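Local atomic coordinates of hydroxyethylthiazole kinase (Pyrococcus horikoshii, PDB entry 3HPD), a protein that probably catalyses the magnesium- and ATP-dependent phosphorylation of the hydroxyl group of 4-methyl-5-beta-hydroxyethylthiazole, a step in the biosynthesis of thiamine diphosphate. Residues I21-M27 and G65-W71. Residues are numbered along the deposited sequence; the frame is centred on the assembly and turned at random.
Sequences ITNFVVM and GTLDSGW
Thr-66 and Phe-24 make the one direct hydrogen bond between the loop 21-27 and the segment 65-71: Phe-24 N donates to Thr-66 OG1 over 3.0 Å, nearly straight at 162°. The hydroxyl reaches this N-H because chi1 of Thr-66 (57°) sets OG1 between its own backbone N and carbonyl carbon. OG1 also shares water 1 with Thr-22 O, to which the water donates at 3.0 Å. That water lies 3.4 Å above the Trp-71 ring, over its centre, so it sits between the indole and the loop. Phe-24 brings CE1 to 3.6 Å from Trp-71 CZ2, the two ring planes being turned 82° apart. Farther round the indole, Met-27, bent at chi2, puts its methyl CE 3.7 Å from Trp-71 CH2, while Ile-21 CG2 approaches CE3 at 4.1 Å. With an alanine at Trp-71, Phe-24, the Met-27 methyl and Ile-21 CG2 would probably lose their common apolar partner, and water 1 the ring beneath it. Behind this shell, Asn-23 OD1 accepts weak bonds from Val-25 N and Val-26 N within the turn that leads into helix 27-37, and its ND2 is held by Asn-63 OD1. Asp-68 caps helix 69-85, OD1 taking Trp-71 N at 2.9 Å in the first turn, from which the indole projects. His-45 stacks on Trp-71, and Met-43, a predicted substrate-binding residue, lies near Met-27. Phe-24 meets Phe-24 of both neighbouring subunits edge-to-face, so the loop before helix 27-37 lies against both other chains of the trimer. In the ribokinase-like core, the contact joins the loop following strand 17-21 to the one following its parallel neighbour 59-63, the first leading into helix 27-37 and the second into helix 69-85.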
ATOM      1  N   ILE A  21      -4.195   9.257  10.469  1.00  9.96           N
ATOM      2  CA  ILE A  21      -3.271  10.182   9.818  1.00 11.41           C
ATOM      3  C   ILE A  21      -2.059   9.287  10.010  1.00 11.28           C
ATOM      4  O   ILE A  21      -1.393   9.322  11.044  1.00 10.16           O
ATOM      5  CB  ILE A  21      -3.131  11.493  10.595  1.00 13.86           C
ATOM      6  CG1 ILE A  21      -4.508  12.156  10.713  1.00 13.85           C
ATOM      7  CG2 ILE A  21      -2.157  12.417   9.873  1.00 14.13           C
ATOM      8  CD1 ILE A  21      -4.525  13.416  11.550  1.00 17.84           C
ATOM      9  N   THR A  22      -1.792   8.464   9.006  1.00 11.94           N
ATOM     10  CA  THR A  22      -0.754   7.463   9.136  1.00 11.20           C
ATOM     11  C   THR A  22       0.364   7.441   8.088  1.00 10.28           C
ATOM     12  O   THR A  22       0.494   8.366   7.284  1.00 10.92           O
ATOM     13  CB  THR A  22      -1.461   6.089   9.229  1.00  9.93           C
ATOM     14  OG1 THR A  22      -0.531   5.077   9.618  1.00 12.07           O
ATOM     15  CG2 THR A  22      -2.107   5.732   7.888  1.00 11.47           C
ATOM     16  N   ASN A  23       1.176   6.385   8.107  1.00 10.43           N
ATOM     17  CA  ASN A  23       2.300   6.289   7.178  1.00  9.09           C
ATOM     18  C   ASN A  23       1.989   5.516   5.897  1.00 10.76           C
ATOM     19  O   ASN A  23       1.090   4.679   5.858  1.00  8.90           O
ATOM     20  CB  ASN A  23       3.545   5.725   7.896  1.00  9.92           C
ATOM     21  CG  ASN A  23       3.503   4.218   8.087  1.00 10.16           C
ATOM     22  OD1 ASN A  23       3.525   3.461   7.120  1.00 10.88           O
ATOM     23  ND2 ASN A  23       3.467   3.778   9.344  1.00 10.63           N
ATOM     24  N   PHE A  24       2.745   5.819   4.845  1.00 10.22           N
ATOM     25  CA  PHE A  24       2.537   5.220   3.532  1.00 10.65           C
ATOM     26  C   PHE A  24       2.637   3.710   3.437  1.00 11.32           C
ATOM     27  O   PHE A  24       2.011   3.100   2.570  1.00 12.73           O
ATOM     28  CB  PHE A  24       3.503   5.850   2.526  1.00 11.00           C
ATOM     29  CG  PHE A  24       3.358   7.338   2.408  1.00 10.73           C
ATOM     30  CD1 PHE A  24       2.133   7.903   2.064  1.00 11.79           C
ATOM     31  CD2 PHE A  24       4.441   8.177   2.647  1.00 11.53           C
ATOM     32  CE1 PHE A  24       1.985   9.288   1.973  1.00 13.03           C
ATOM     33  CE2 PHE A  24       4.306   9.563   2.557  1.00 11.49           C
ATOM     34  CZ  PHE A  24       3.075  10.119   2.214  1.00 12.57           C
ATOM     35  N   VAL A  25       3.418   3.106   4.319  1.00  9.83           N
ATOM     36  CA  VAL A  25       3.600   1.662   4.294  1.00 10.76           C
ATOM     37  C   VAL A  25       2.399   0.901   4.847  1.00 11.03           C
ATOM     38  O   VAL A  25       2.141  -0.235   4.443  1.00 13.01           O
ATOM     39  CB  VAL A  25       4.857   1.258   5.110  1.00 12.09           C
ATOM     40  CG1 VAL A  25       5.061  -0.253   5.066  1.00 13.31           C
ATOM     41  CG2 VAL A  25       6.078   1.973   4.564  1.00 10.36           C
ATOM     42  N   VAL A  26       1.647   1.531   5.744  1.00 11.11           N
ATOM     43  CA  VAL A  26       0.517   0.847   6.375  1.00 10.74           C
ATOM     44  C   VAL A  26      -0.883   1.354   6.037  1.00 11.20           C
ATOM     45  O   VAL A  26      -1.858   0.965   6.682  1.00 11.38           O
ATOM     46  CB  VAL A  26       0.688   0.857   7.908  1.00 11.70           C
ATOM     47  CG1 VAL A  26       2.092   0.372   8.270  1.00 10.27           C
ATOM     48  CG2 VAL A  26       0.450   2.265   8.458  1.00 10.43           C
ATOM     49  N   MET A  27      -0.986   2.205   5.022  1.00 12.50           N
ATOM     50  CA  MET A  27      -2.273   2.761   4.608  1.00 12.25           C
ATOM     51  C   MET A  27      -3.360   1.711   4.370  1.00 12.88           C
ATOM     52  O   MET A  27      -4.425   1.753   4.983  1.00 12.76           O
ATOM     53  CB  MET A  27      -2.096   3.585   3.328  1.00 12.43           C
ATOM     54  CG  MET A  27      -1.437   4.949   3.515  1.00 12.95           C
ATOM     55  SD  MET A  27      -2.591   6.228   4.076  1.00 14.31           S
ATOM     56  CE  MET A  27      -1.438   7.580   4.450  1.00 13.40           C
ATOM     57  N   GLY A  65       5.297   7.026  11.049  1.00 10.70           N
ATOM     58  CA  GLY A  65       6.206   6.181  10.283  1.00 10.56           C
ATOM     59  C   GLY A  65       6.914   6.765   9.068  1.00 10.95           C
ATOM     60  O   GLY A  65       8.078   6.446   8.811  1.00 11.59           O
ATOM     61  N   THR A  66       6.218   7.600   8.303  1.00  9.90           N
ATOM     62  CA  THR A  66       6.811   8.209   7.113  1.00 10.09           C
ATOM     63  C   THR A  66       6.503   9.700   7.081  1.00 10.82           C
ATOM     64  O   THR A  66       6.131  10.243   6.046  1.00 10.48           O
ATOM     65  CB  THR A  66       6.260   7.575   5.814  1.00 10.72           C
ATOM     66  OG1 THR A  66       4.832   7.707   5.785  1.00 11.38           O
ATOM     67  CG2 THR A  66       6.637   6.096   5.731  1.00 10.42           C
ATOM     68  N   LEU A  67       6.675  10.365   8.216  1.00 11.81           N
ATOM     69  CA  LEU A  67       6.379  11.788   8.299  1.00 14.13           C
ATOM     70  C   LEU A  67       7.335  12.722   7.569  1.00 14.05           C
ATOM     71  O   LEU A  67       8.430  12.335   7.166  1.00 12.11           O
ATOM     72  CB  LEU A  67       6.308  12.229   9.768  1.00 17.58           C
ATOM     73  CG  LEU A  67       7.455  11.925  10.748  1.00 21.39           C
ATOM     74  CD1 LEU A  67       8.763  11.634  10.028  1.00 22.16           C
ATOM     75  CD2 LEU A  67       7.609  13.107  11.699  1.00 19.62           C
ATOM     76  N   ASP A  68       6.875  13.955   7.387  1.00 13.93           N
ATOM     77  CA  ASP A  68       7.662  15.028   6.794  1.00 15.19           C
ATOM     78  C   ASP A  68       7.063  16.313   7.365  1.00 15.67           C
ATOM     79  O   ASP A  68       6.121  16.247   8.163  1.00 14.30           O
ATOM     80  CB  ASP A  68       7.653  15.007   5.249  1.00 16.05           C
ATOM     81  CG  ASP A  68       6.263  15.114   4.642  1.00 19.06           C
ATOM     82  OD1 ASP A  68       5.411  15.847   5.183  1.00 17.09           O
ATOM     83  OD2 ASP A  68       6.039  14.477   3.588  1.00 21.00           O
ATOM     84  N   SER A  69       7.604  17.471   6.995  1.00 15.20           N
ATOM     85  CA  SER A  69       7.101  18.730   7.539  1.00 15.94           C
ATOM     86  C   SER A  69       5.607  18.938   7.306  1.00 15.04           C
ATOM     87  O   SER A  69       4.904  19.452   8.179  1.00 14.40           O
ATOM     88  CB  SER A  69       7.892  19.915   6.966  1.00 16.68           C
ATOM     89  OG  SER A  69       7.792  19.977   5.556  1.00 18.67           O
ATOM     90  N   GLY A  70       5.127  18.533   6.135  1.00 14.67           N
ATOM     91  CA  GLY A  70       3.718  18.689   5.823  1.00 14.93           C
ATOM     92  C   GLY A  70       2.825  17.834   6.702  1.00 15.98           C
ATOM     93  O   GLY A  70       1.833  18.317   7.250  1.00 15.21           O
ATOM     94  N   TRP A  71       3.166  16.557   6.843  1.00 15.16           N
ATOM     95  CA  TRP A  71       2.364  15.663   7.667  1.00 15.88           C
ATOM     96  C   TRP A  71       2.454  16.020   9.143  1.00 14.63           C
ATOM     97  O   TRP A  71       1.493  15.833   9.891  1.00 14.08           O
ATOM     98  CB  TRP A  71       2.784  14.206   7.443  1.00 18.72           C
ATOM     99  CG  TRP A  71       2.337  13.680   6.112  1.00 20.81           C
ATOM    100  CD1 TRP A  71       2.841  14.010   4.885  1.00 23.87           C
ATOM    101  CD2 TRP A  71       1.248  12.781   5.868  1.00 19.59           C
ATOM    102  NE1 TRP A  71       2.129  13.377   3.891  1.00 23.80           N
ATOM    103  CE2 TRP A  71       1.143  12.617   4.468  1.00 21.30           C
ATOM    104  CE3 TRP A  71       0.342  12.104   6.695  1.00 19.18           C
ATOM    105  CZ2 TRP A  71       0.175  11.798   3.876  1.00 17.69           C
ATOM    106  CZ3 TRP A  71      -0.625  11.289   6.105  1.00 18.12           C
ATOM    107  CH2 TRP A  71      -0.700  11.148   4.711  1.00 16.39           C
TER
HETATM  108  O   HOH W   1       2.843   9.773   6.184  1.00 11.46           O